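Long-range contacts in V-type ATP synthase alpha chain (Nanoarchaeum equitans Kin4-M, PDB 5BN3), which probably serves as the A subunit of a V-type ATP synthase complex, belongs to the ATP synthase alpha/beta family and has a P-loop nucleotide-binding domain: residues A[197-202]-A[431-436]; A[211-216]-A[422-427]; A[510-515]-A[558-563]. All coordinates share one frame; numbering follows the deposited sequence.

Interaction 1: A[197-202]-A[431-436]; sequences NYPFIT and KKYFEE
The phenolic oxygen OH of Tyr-198 lies against the ring of Tyr-433, 3.2 Å from its CE1, and the two hydroxyl oxygens, Tyr-198 OH and Tyr-433 OH, are 3.4 Å apart. The rings form a T-shaped pair in which Tyr-433 turns its edge to the face of Tyr-198, with centroids 4.7 Å apart and planes at 65°. Atoms CD1 and CE1 of Tyr-433 are the ones nearest Tyr-198; CE1 comes within 3.3 Å of Tyr-198 CZ. Tyr-433 is placed for this by its first torsion (chi1 175°), which swings CG away from the backbone N and sends the ring out from helix 427-437 toward the 197-202 loop.

Pro-199 uses a face of the same ring. Its CG stands over Tyr-433 in a CH-pi contact, 3.9 Å from the centroid and 28° off the normal, while Pro-199 CD leans on the root of the side chain, 3.6 Å from Tyr-433 CB. Tyr-433 therefore meets one loop residue with its edge and the next with a face, an arrangement that should restrict its rotation. Phe-434 adds a second apolar layer: its CE2 meets Pro-199 CB at 4.1 Å, its CZ approaches CD1 of Ile-201, and Tyr-433 CD2 lies over the centre of its ring. Ile-201 and Tyr-433 both also touch Leu-503 of helix 503-523, and Phe-434 reaches Ile-209 of helix 205-210, which makes the patch part of a larger apolar cluster.

The contact consists mainly of aromatic and aliphatic packing between a loop with no regular structure and one side of a helix. Such packing joins the loop leading from strand 192-193 into helix 205-210 to the helical C-terminal domain characteristic of V- and A-type ATP synthase A subunits.

Interaction 2: A[211-216]-A[422-427]; sequences FPIAKG and SYTKQW
Thr-424 and Pro-212 are joined by a short hydrogen bond, and the same threonine builds an ST turn at the end of strand 423-424. Its OG1 donates to Pro-212 O at 2.5 Å, tilted 33° from the carbonyl plane, and accepts the backbone N of Gln-426 at 3.2 Å, so one hydroxyl both closes the turn and ties it to the 211-216 loop. The methyl CG2 of Thr-424 falls beside Phe-211 CA.

Two residues on, the extended Gln-426 side chain delivers OE1 to the amide of Ala-214: Ala-214 N lies 2.8 Å from Gln-426 OE1, with an N-H...O angle of 173°. Other polar groups find partners beyond the two segments. Phe-211 O accepts from Trp-402 NE1, Ser-422 OG bonds to Asn-418 O and Ala-403 N, and Lys-425 NZ makes a salt bridge with Glu-141 of the NEQ263 chain. Apolar contacts flank these bonds: Pro-212 CG abuts the edge of the Trp-427 ring, 3.7 Å from CE3, and Ser-422 CB sits almost squarely over the Phe-211 ring, 3.8 Å from its centroid and 10° off the normal.

Interaction 3: A[510-515]-A[558-563]; sequences MRIIHK and AIEQEI
Ile-512 and Lys-515, one turn apart on helix 503-523, make up the whole of the 510-515 side of the contact, and Ile-563, just past the last turn of helix 552-562, faces them both. Ile-512 does the reaching. A chi1 of -172° points its CG1 branch at the other segment, and the terminal CD1 meets three residues there: it lies 3.7 Å from Ile-559 CG2, 3.9 Å from Glu-560 CG and 4.1 Å from Ile-563 CD1. The methyl thus rests among two isoleucines and the aliphatic part of a glutamate.

Lys-515 covers the outer border of this apolar spot. Its CG comes within 4.3 Å of Ile-563 CD1, and the chain then bends at its third and fourth torsions, crossing the Glu-560 side chain at about a right angle. Lys-515 CE passes 3.9 Å from Glu-560 OE2, but NZ stays 4.8 Å from that oxygen; the opposite charges are near neighbours without direct contact and probably attract each other only modestly.

The helical segments run almost parallel, at 12°, with axes 10.9 Å apart, a spacing bridged by side-chain ends rather than by close backbone packing. Ile-563 is the first residue to leave helical angles, yet its N still bonds to Ile-559 O, so its side chain remains on the face turned toward helix 503-523. Leu-544 touches both Ile-512 and Ile-559, and Ile-559 also packs on helix 537-542, extending the apolar contact beyond the helix pair. The whole is a side-by-side helix packing of an alpha-helical bundle, and it brings the last modelled helix against the long helix 503-523 of the C-terminal region.

Interactions 1 and 2 adjoin, with centres about 10 Å apart: the 197-202 and 211-216 loops run alongside each other through probable backbone hydrogen bonds (Phe-200 N to Ile-213 O, Lys-215 N to Tyr-198 O). In the partner segments, strand 423-424 is followed by helix 427-437. Interaction 2 is bracketed along the chain by the two halves of interaction 1, and interaction 3 follows both, its centre about 25 Å and 28 Å from theirs, respectively. Helix 503-523 links the regions: its Leu-503 touches interaction 1 and later turns supply interaction 3. Interactions 1 and 2 join the nucleotide-binding domain to the start of the C-terminal helical domain; interaction 3 is packing within the C-terminal helices.

Interaction 1: A[197-202]-A[431-436]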
loop_
_atom_site.group_PDB
_atom_site.type_symbol
_atom_site.label_atom_id
_atom_site.label_comp_id
_atom_site.label_asym_id
_atom_site.label_seq_id
_atom_site.Cartn_x
_atom_site.Cartn_y
_atom_site.Cartn_z
ATOM N N ASN A 197 -10.944 -29.739 30.796
ATOM C CA ASN A 197 -11.319 -31.016 31.369
ATOM C C ASN A 197 -11.734 -31.995 30.289
ATOM O O ASN A 197 -11.398 -33.180 30.324
ATOM C CB ASN A 197 -12.501 -30.766 32.308
ATOM C CG ASN A 197 -12.950 -32.008 33.035
ATOM O OD1 ASN A 197 -12.183 -32.954 33.210
ATOM N ND2 ASN A 197 -14.201 -32.009 33.478
ATOM N N TYR A 198 -12.453 -31.466 29.309
ATOM C CA TYR A 198 -13.265 -32.277 28.425
ATOM C C TYR A 198 -13.385 -31.577 27.079
ATOM O O TYR A 198 -13.558 -30.358 27.026
ATOM C CB TYR A 198 -14.644 -32.410 29.064
ATOM C CG TYR A 198 -15.457 -33.594 28.620
ATOM C CD1 TYR A 198 -15.345 -34.817 29.267
ATOM C CD2 TYR A 198 -16.362 -33.484 27.577
ATOM C CE1 TYR A 198 -16.101 -35.901 28.874
ATOM C CE2 TYR A 198 -17.122 -34.560 27.176
ATOM C CZ TYR A 198 -16.988 -35.766 27.828
ATOM O OH TYR A 198 -17.748 -36.840 27.427
ATOM N N PRO A 199 -13.293 -32.343 25.984
ATOM C CA PRO A 199 -13.353 -31.728 24.654
ATOM C C PRO A 199 -14.736 -31.169 24.337
ATOM O O PRO A 199 -15.735 -31.670 24.854
ATOM C CB PRO A 199 -13.034 -32.896 23.714
ATOM C CG PRO A 199 -13.426 -34.118 24.481
ATOM C CD PRO A 199 -13.115 -33.805 25.917
ATOM N N PHE A 200 -14.778 -30.131 23.508
ATOM C CA PHE A 200 -16.031 -29.596 22.999
ATOM C C PHE A 200 -16.394 -30.372 21.734
ATOM O O PHE A 200 -15.811 -30.147 20.672
ATOM C CB PHE A 200 -15.875 -28.103 22.697
ATOM C CG PHE A 200 -17.105 -27.461 22.117
ATOM C CD1 PHE A 200 -18.276 -27.377 22.855
ATOM C CD2 PHE A 200 -17.079 -26.912 20.841
ATOM C CE1 PHE A 200 -19.405 -26.776 22.327
ATOM C CE2 PHE A 200 -18.205 -26.308 20.306
ATOM C CZ PHE A 200 -19.370 -26.239 21.049
ATOM N N ILE A 201 -17.339 -31.302 21.856
ATOM C CA ILE A 201 -17.736 -32.141 20.726
ATOM C C ILE A 201 -18.812 -31.452 19.887
ATOM O O ILE A 201 -19.918 -31.202 20.366
ATOM C CB ILE A 201 -18.243 -33.521 21.189
ATOM C CG1 ILE A 201 -17.206 -34.200 22.091
ATOM C CG2 ILE A 201 -18.570 -34.396 19.987
ATOM C CD1 ILE A 201 -15.881 -34.480 21.408
ATOM N N THR A 202 -18.481 -31.165 18.631
ATOM C CA THR A 202 -19.343 -30.379 17.752
ATOM C C THR A 202 -20.266 -31.233 16.894
ATOM O O THR A 202 -21.362 -30.805 16.530
ATOM C CB THR A 202 -18.512 -29.473 16.819
ATOM O OG1 THR A 202 -17.728 -30.280 15.931
ATOM C CG2 THR A 202 -17.591 -28.582 17.627
ATOM N N LYS A 431 -6.677 -34.535 24.725
ATOM C CA LYS A 431 -6.095 -35.791 24.257
ATOM C C LYS A 431 -6.285 -36.902 25.283
ATOM O O LYS A 431 -6.359 -38.080 24.925
ATOM C CB LYS A 431 -4.609 -35.625 23.917
ATOM C CG LYS A 431 -3.703 -35.317 25.104
ATOM C CD LYS A 431 -2.234 -35.368 24.692
ATOM C CE LYS A 431 -1.312 -34.906 25.814
ATOM N NZ LYS A 431 0.113 -34.846 25.375
ATOM N N LYS A 432 -6.365 -36.516 26.555
ATOM C CA LYS A 432 -6.643 -37.448 27.641
ATOM C C LYS A 432 -7.927 -38.204 27.346
ATOM O O LYS A 432 -7.952 -39.433 27.362
ATOM C CB LYS A 432 -6.823 -36.690 28.956
ATOM C CG LYS A 432 -6.094 -35.360 29.041
ATOM C CD LYS A 432 -6.811 -34.440 30.021
ATOM C CE LYS A 432 -6.017 -33.176 30.302
ATOM N NZ LYS A 432 -6.791 -32.223 31.147
ATOM N N TYR A 433 -8.986 -37.447 27.070
ATOM C CA TYR A 433 -10.305 -38.005 26.795
ATOM C C TYR A 433 -10.282 -39.014 25.656
ATOM O O TYR A 433 -10.863 -40.093 25.762
ATOM C CB TYR A 433 -11.290 -36.881 26.464
ATOM C CG TYR A 433 -12.661 -37.364 26.038
ATOM C CD1 TYR A 433 -13.652 -37.600 26.975
ATOM C CD2 TYR A 433 -12.963 -37.573 24.698
ATOM C CE1 TYR A 433 -14.902 -38.039 26.594
ATOM C CE2 TYR A 433 -14.212 -38.012 24.308
ATOM C CZ TYR A 433 -15.176 -38.242 25.260
ATOM O OH TYR A 433 -16.422 -38.680 24.880
ATOM N N PHE A 434 -9.619 -38.652 24.562
ATOM C CA PHE A 434 -9.588 -39.500 23.377
ATOM C C PHE A 434 -8.751 -40.757 23.592
ATOM O O PHE A 434 -9.106 -41.828 23.112
ATOM C CB PHE A 434 -9.089 -38.714 22.163
ATOM C CG PHE A 434 -10.050 -37.658 21.691
ATOM C CD1 PHE A 434 -11.223 -38.012 21.041
ATOM C CD2 PHE A 434 -9.779 -36.311 21.888
ATOM C CE1 PHE A 434 -12.112 -37.042 20.603
ATOM C CE2 PHE A 434 -10.664 -35.338 21.451
ATOM C CZ PHE A 434 -11.831 -35.705 20.808
ATOM N N GLU A 435 -7.643 -40.617 24.315
ATOM C CA GLU A 435 -6.781 -41.750 24.643
ATOM C C GLU A 435 -7.557 -42.850 25.365
ATOM O O GLU A 435 -7.619 -43.989 24.893
ATOM C CB GLU A 435 -5.609 -41.290 25.492
ATOM N N GLU A 436 -8.144 -42.491 26.505
ATOM C CA GLU A 436 -8.935 -43.404 27.325
ATOM C C GLU A 436 -9.962 -44.188 26.515
ATOM O O GLU A 436 -9.956 -45.419 26.506
ATOM C CB GLU A 436 -9.670 -42.622 28.422
ATOM C CG GLU A 436 -8.790 -41.741 29.300
ATOM C CD GLU A 436 -8.088 -42.506 30.407
ATOM O OE1 GLU A 436 -8.004 -43.749 30.324
ATOM O OE2 GLU A 436 -7.621 -41.857 31.365
#

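Interaction 2: A[211-216]-A[422-427]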
loop_
_atom_site.group_PDB
_atom_site.type_symbol
_atom_site.label_atom_id
_atom_site.label_comp_id
_atom_site.label_asym_id
_atom_site.label_seq_id
_atom_site.Cartn_x
_atom_site.Cartn_y
_atom_site.Cartn_z
ATOM N N PHE A 211 -8.854 -30.262 14.949
ATOM C CA PHE A 211 -8.597 -29.026 15.694
ATOM C C PHE A 211 -9.584 -28.768 16.836
ATOM O O PHE A 211 -10.190 -27.698 16.898
ATOM C CB PHE A 211 -8.596 -27.830 14.732
ATOM C CG PHE A 211 -7.729 -28.030 13.515
ATOM C CD1 PHE A 211 -6.355 -27.856 13.593
ATOM C CD2 PHE A 211 -8.287 -28.392 12.297
ATOM C CE1 PHE A 211 -5.552 -28.041 12.478
ATOM C CE2 PHE A 211 -7.490 -28.577 11.178
ATOM C CZ PHE A 211 -6.121 -28.401 11.271
ATOM N N PRO A 212 -9.718 -29.727 17.769
ATOM C CA PRO A 212 -10.746 -29.554 18.800
ATOM C C PRO A 212 -10.356 -28.533 19.861
ATOM O O PRO A 212 -9.167 -28.324 20.107
ATOM C CB PRO A 212 -10.827 -30.942 19.439
ATOM C CG PRO A 212 -9.445 -31.483 19.303
ATOM C CD PRO A 212 -8.936 -30.962 17.977
ATOM N N ILE A 213 -11.353 -27.897 20.467
ATOM C CA ILE A 213 -11.129 -27.087 21.656
ATOM C C ILE A 213 -11.789 -27.767 22.847
ATOM O O ILE A 213 -12.572 -28.705 22.682
ATOM C CB ILE A 213 -11.707 -25.663 21.513
ATOM C CG1 ILE A 213 -13.212 -25.705 21.249
ATOM C CG2 ILE A 213 -11.010 -24.918 20.408
ATOM C CD1 ILE A 213 -13.848 -24.321 21.157
ATOM N N ALA A 214 -11.487 -27.287 24.045
ATOM C CA ALA A 214 -12.110 -27.831 25.246
ATOM C C ALA A 214 -13.403 -27.084 25.550
ATOM O O ALA A 214 -13.607 -25.968 25.060
ATOM C CB ALA A 214 -11.161 -27.735 26.416
ATOM N N LYS A 215 -14.272 -27.696 26.353
ATOM C CA LYS A 215 -15.459 -27.006 26.849
ATOM C C LYS A 215 -15.024 -25.804 27.669
ATOM O O LYS A 215 -14.233 -25.936 28.607
ATOM C CB LYS A 215 -16.315 -27.927 27.725
ATOM C CG LYS A 215 -17.276 -28.824 26.966
ATOM C CD LYS A 215 -18.423 -29.263 27.870
ATOM C CE LYS A 215 -19.366 -30.215 27.160
ATOM N NZ LYS A 215 -19.868 -29.653 25.878
ATOM N N GLY A 216 -15.543 -24.634 27.319
ATOM C CA GLY A 216 -15.144 -23.407 27.978
ATOM C C GLY A 216 -14.055 -22.697 27.200
ATOM O O GLY A 216 -13.594 -21.629 27.598
ATOM N N SER A 422 -4.898 -23.844 9.971
ATOM C CA SER A 422 -5.690 -23.950 11.196
ATOM C C SER A 422 -4.885 -24.590 12.325
ATOM O O SER A 422 -3.922 -25.318 12.078
ATOM C CB SER A 422 -6.968 -24.756 10.947
ATOM O OG SER A 422 -7.786 -24.121 9.980
ATOM N N TYR A 423 -5.283 -24.304 13.564
ATOM C CA TYR A 423 -4.615 -24.852 14.738
ATOM C C TYR A 423 -5.537 -24.880 15.948
ATOM O O TYR A 423 -6.537 -24.163 15.995
ATOM C CB TYR A 423 -3.350 -24.045 15.078
ATOM C CG TYR A 423 -3.592 -22.596 15.453
ATOM C CD1 TYR A 423 -4.052 -22.246 16.717
ATOM C CD2 TYR A 423 -3.331 -21.581 14.551
ATOM C CE1 TYR A 423 -4.268 -20.931 17.058
ATOM C CE2 TYR A 423 -3.534 -20.260 14.887
ATOM C CZ TYR A 423 -4.005 -19.945 16.141
ATOM O OH TYR A 423 -4.214 -18.633 16.487
ATOM N N THR A 424 -5.189 -25.713 16.923
ATOM C CA THR A 424 -5.774 -25.622 18.254
ATOM C C THR A 424 -4.648 -25.601 19.277
ATOM O O THR A 424 -3.649 -26.304 19.121
ATOM C CB THR A 424 -6.765 -26.773 18.553
ATOM O OG1 THR A 424 -7.270 -26.638 19.888
ATOM C CG2 THR A 424 -6.088 -28.135 18.405
ATOM N N LYS A 425 -4.793 -24.770 20.303
ATOM C CA LYS A 425 -3.801 -24.704 21.367
ATOM C C LYS A 425 -4.261 -25.526 22.564
ATOM O O LYS A 425 -3.649 -25.479 23.629
ATOM C CB LYS A 425 -3.557 -23.251 21.790
ATOM C CG LYS A 425 -2.991 -22.352 20.700
ATOM C CD LYS A 425 -2.790 -20.929 21.210
ATOM C CE LYS A 425 -1.812 -20.881 22.375
ATOM N NZ LYS A 425 -0.423 -21.249 21.974
ATOM N N GLN A 426 -5.337 -26.282 22.379
ATOM C CA GLN A 426 -5.969 -26.989 23.488
ATOM C C GLN A 426 -5.988 -28.508 23.330
ATOM O O GLN A 426 -6.697 -29.198 24.055
ATOM C CB GLN A 426 -7.386 -26.441 23.719
ATOM C CG GLN A 426 -7.398 -24.971 24.139
ATOM C CD GLN A 426 -8.792 -24.393 24.301
ATOM O OE1 GLN A 426 -9.794 -25.096 24.163
ATOM N NE2 GLN A 426 -8.861 -23.098 24.596
ATOM N N TRP A 427 -5.200 -29.032 22.396
ATOM C CA TRP A 427 -5.119 -30.479 22.219
ATOM C C TRP A 427 -4.590 -31.189 23.465
ATOM O O TRP A 427 -5.001 -32.310 23.763
ATOM C CB TRP A 427 -4.252 -30.842 21.010
ATOM C CG TRP A 427 -4.027 -32.322 20.874
ATOM C CD1 TRP A 427 -2.859 -33.002 21.078
ATOM C CD2 TRP A 427 -5.006 -33.308 20.523
ATOM N NE1 TRP A 427 -3.050 -34.347 20.862
ATOM C CE2 TRP A 427 -4.360 -34.561 20.522
ATOM C CE3 TRP A 427 -6.365 -33.252 20.204
ATOM C CZ2 TRP A 427 -5.031 -35.746 20.216
ATOM C CZ3 TRP A 427 -7.027 -34.425 19.899
ATOM C CH2 TRP A 427 -6.362 -35.656 19.908
#

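Interaction 3: A[510-515]-A[558-563]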
loop_
_atom_site.group_PDB
_atom_site.type_symbol
_atom_site.label_atom_id
_atom_site.label_comp_id
_atom_site.label_asym_id
_atom_site.label_seq_id
_atom_site.Cartn_x
_atom_site.Cartn_y
_atom_site.Cartn_z
ATOM N N MET A 510 -11.891 -43.230 10.929
ATOM C CA MET A 510 -10.445 -43.133 11.117
ATOM C C MET A 510 -9.807 -44.522 11.110
ATOM O O MET A 510 -8.742 -44.723 10.528
ATOM C CB MET A 510 -10.118 -42.415 12.434
ATOM C CG MET A 510 -10.672 -41.001 12.539
ATOM S SD MET A 510 -10.307 -40.192 14.113
ATOM C CE MET A 510 -8.520 -40.106 14.027
ATOM N N ARG A 511 -10.474 -45.476 11.751
ATOM C CA ARG A 511 -9.954 -46.836 11.876
ATOM C C ARG A 511 -9.905 -47.586 10.548
ATOM O O ARG A 511 -8.932 -48.280 10.263
ATOM C CB ARG A 511 -10.768 -47.625 12.906
ATOM C CG ARG A 511 -10.416 -47.289 14.346
ATOM C CD ARG A 511 -11.313 -48.015 15.332
ATOM N NE ARG A 511 -10.895 -47.773 16.710
ATOM C CZ ARG A 511 -11.697 -47.865 17.766
ATOM N NH1 ARG A 511 -12.972 -48.189 17.607
ATOM N NH2 ARG A 511 -11.223 -47.625 18.979
ATOM N N ILE A 512 -10.946 -47.439 9.735
ATOM C CA ILE A 512 -10.996 -48.120 8.443
ATOM C C ILE A 512 -10.038 -47.489 7.426
ATOM O O ILE A 512 -9.455 -48.190 6.597
ATOM C CB ILE A 512 -12.442 -48.205 7.891
ATOM C CG1 ILE A 512 -12.498 -49.089 6.644
ATOM C CG2 ILE A 512 -13.000 -46.822 7.594
ATOM C CD1 ILE A 512 -12.004 -50.497 6.878
ATOM N N ILE A 513 -9.864 -46.172 7.507
ATOM C CA ILE A 513 -8.893 -45.475 6.668
ATOM C C ILE A 513 -7.476 -45.905 7.048
ATOM O O ILE A 513 -6.649 -46.192 6.181
ATOM C CB ILE A 513 -9.025 -43.937 6.803
ATOM C CG1 ILE A 513 -10.314 -43.448 6.139
ATOM C CG2 ILE A 513 -7.839 -43.237 6.169
ATOM C CD1 ILE A 513 -10.574 -41.964 6.332
ATOM N N HIS A 514 -7.208 -45.951 8.349
ATOM C CA HIS A 514 -5.913 -46.392 8.856
ATOM C C HIS A 514 -5.638 -47.844 8.479
ATOM O O HIS A 514 -4.510 -48.202 8.134
ATOM C CB HIS A 514 -5.850 -46.229 10.374
ATOM C CG HIS A 514 -4.638 -46.846 10.998
ATOM N ND1 HIS A 514 -3.356 -46.427 10.706
ATOM C CD2 HIS A 514 -4.510 -47.849 11.897
ATOM C CE1 HIS A 514 -2.493 -47.146 11.400
ATOM N NE2 HIS A 514 -3.166 -48.017 12.131
ATOM N N LYS A 515 -6.672 -48.677 8.553
ATOM C CA LYS A 515 -6.554 -50.093 8.219
ATOM C C LYS A 515 -6.262 -50.282 6.734
ATOM O O LYS A 515 -5.477 -51.148 6.352
ATOM C CB LYS A 515 -7.831 -50.841 8.615
ATOM C CG LYS A 515 -7.759 -52.352 8.439
ATOM C CD LYS A 515 -9.071 -53.025 8.834
ATOM C CE LYS A 515 -9.308 -52.992 10.338
ATOM N NZ LYS A 515 -8.450 -53.960 11.077
ATOM N N ALA A 558 -18.021 -55.119 5.359
ATOM C CA ALA A 558 -17.806 -55.495 3.967
ATOM C C ALA A 558 -16.436 -55.055 3.451
ATOM O O ALA A 558 -15.787 -55.782 2.698
ATOM C CB ALA A 558 -18.900 -54.914 3.096
ATOM N N ILE A 559 -16.009 -53.860 3.851
ATOM C CA ILE A 559 -14.718 -53.318 3.435
ATOM C C ILE A 559 -13.555 -54.047 4.112
ATOM O O ILE A 559 -12.535 -54.317 3.476
ATOM C CB ILE A 559 -14.641 -51.789 3.693
ATOM C CG1 ILE A 559 -15.595 -51.048 2.753
ATOM C CG2 ILE A 559 -13.229 -51.267 3.489
ATOM C CD1 ILE A 559 -15.758 -49.579 3.073
ATOM N N GLU A 560 -13.717 -54.378 5.391
ATOM C CA GLU A 560 -12.679 -55.072 6.153
ATOM C C GLU A 560 -12.288 -56.423 5.545
ATOM O O GLU A 560 -11.111 -56.783 5.531
ATOM C CB GLU A 560 -13.108 -55.243 7.617
ATOM C CG GLU A 560 -13.055 -53.962 8.446
ATOM C CD GLU A 560 -13.640 -54.141 9.836
ATOM O OE1 GLU A 560 -14.539 -54.992 9.996
ATOM O OE2 GLU A 560 -13.203 -53.432 10.768
ATOM N N GLN A 561 -13.272 -57.168 5.046
ATOM C CA GLN A 561 -12.989 -58.441 4.388
ATOM C C GLN A 561 -12.307 -58.180 3.057
ATOM O O GLN A 561 -11.301 -58.807 2.731
ATOM C CB GLN A 561 -14.266 -59.251 4.143
ATOM C CG GLN A 561 -15.373 -59.069 5.164
ATOM C CD GLN A 561 -14.907 -59.218 6.598
ATOM O OE1 GLN A 561 -14.070 -60.064 6.911
ATOM N NE2 GLN A 561 -15.450 -58.387 7.481
ATOM N N GLU A 562 -12.861 -57.238 2.300
ATOM C CA GLU A 562 -12.347 -56.883 0.980
ATOM C C GLU A 562 -10.882 -56.458 1.048
ATOM O O GLU A 562 -10.147 -56.559 0.066
ATOM C CB GLU A 562 -13.205 -55.778 0.364
ATOM C CG GLU A 562 -13.220 -55.762 -1.152
ATOM C CD GLU A 562 -14.343 -54.907 -1.705
ATOM O OE1 GLU A 562 -15.257 -54.554 -0.930
ATOM O OE2 GLU A 562 -14.314 -54.588 -2.912
ATOM N N ILE A 563 -10.462 -55.991 2.219
ATOM C CA ILE A 563 -9.046 -55.798 2.498
ATOM C C ILE A 563 -8.439 -57.174 2.802
ATOM O O ILE A 563 -7.923 -57.431 3.891
ATOM C CB ILE A 563 -8.827 -54.791 3.653
ATOM C CG1 ILE A 563 -9.543 -53.475 3.347
ATOM C CG2 ILE A 563 -7.359 -54.492 3.847
ATOM C CD1 ILE A 563 -9.366 -52.415 4.416
#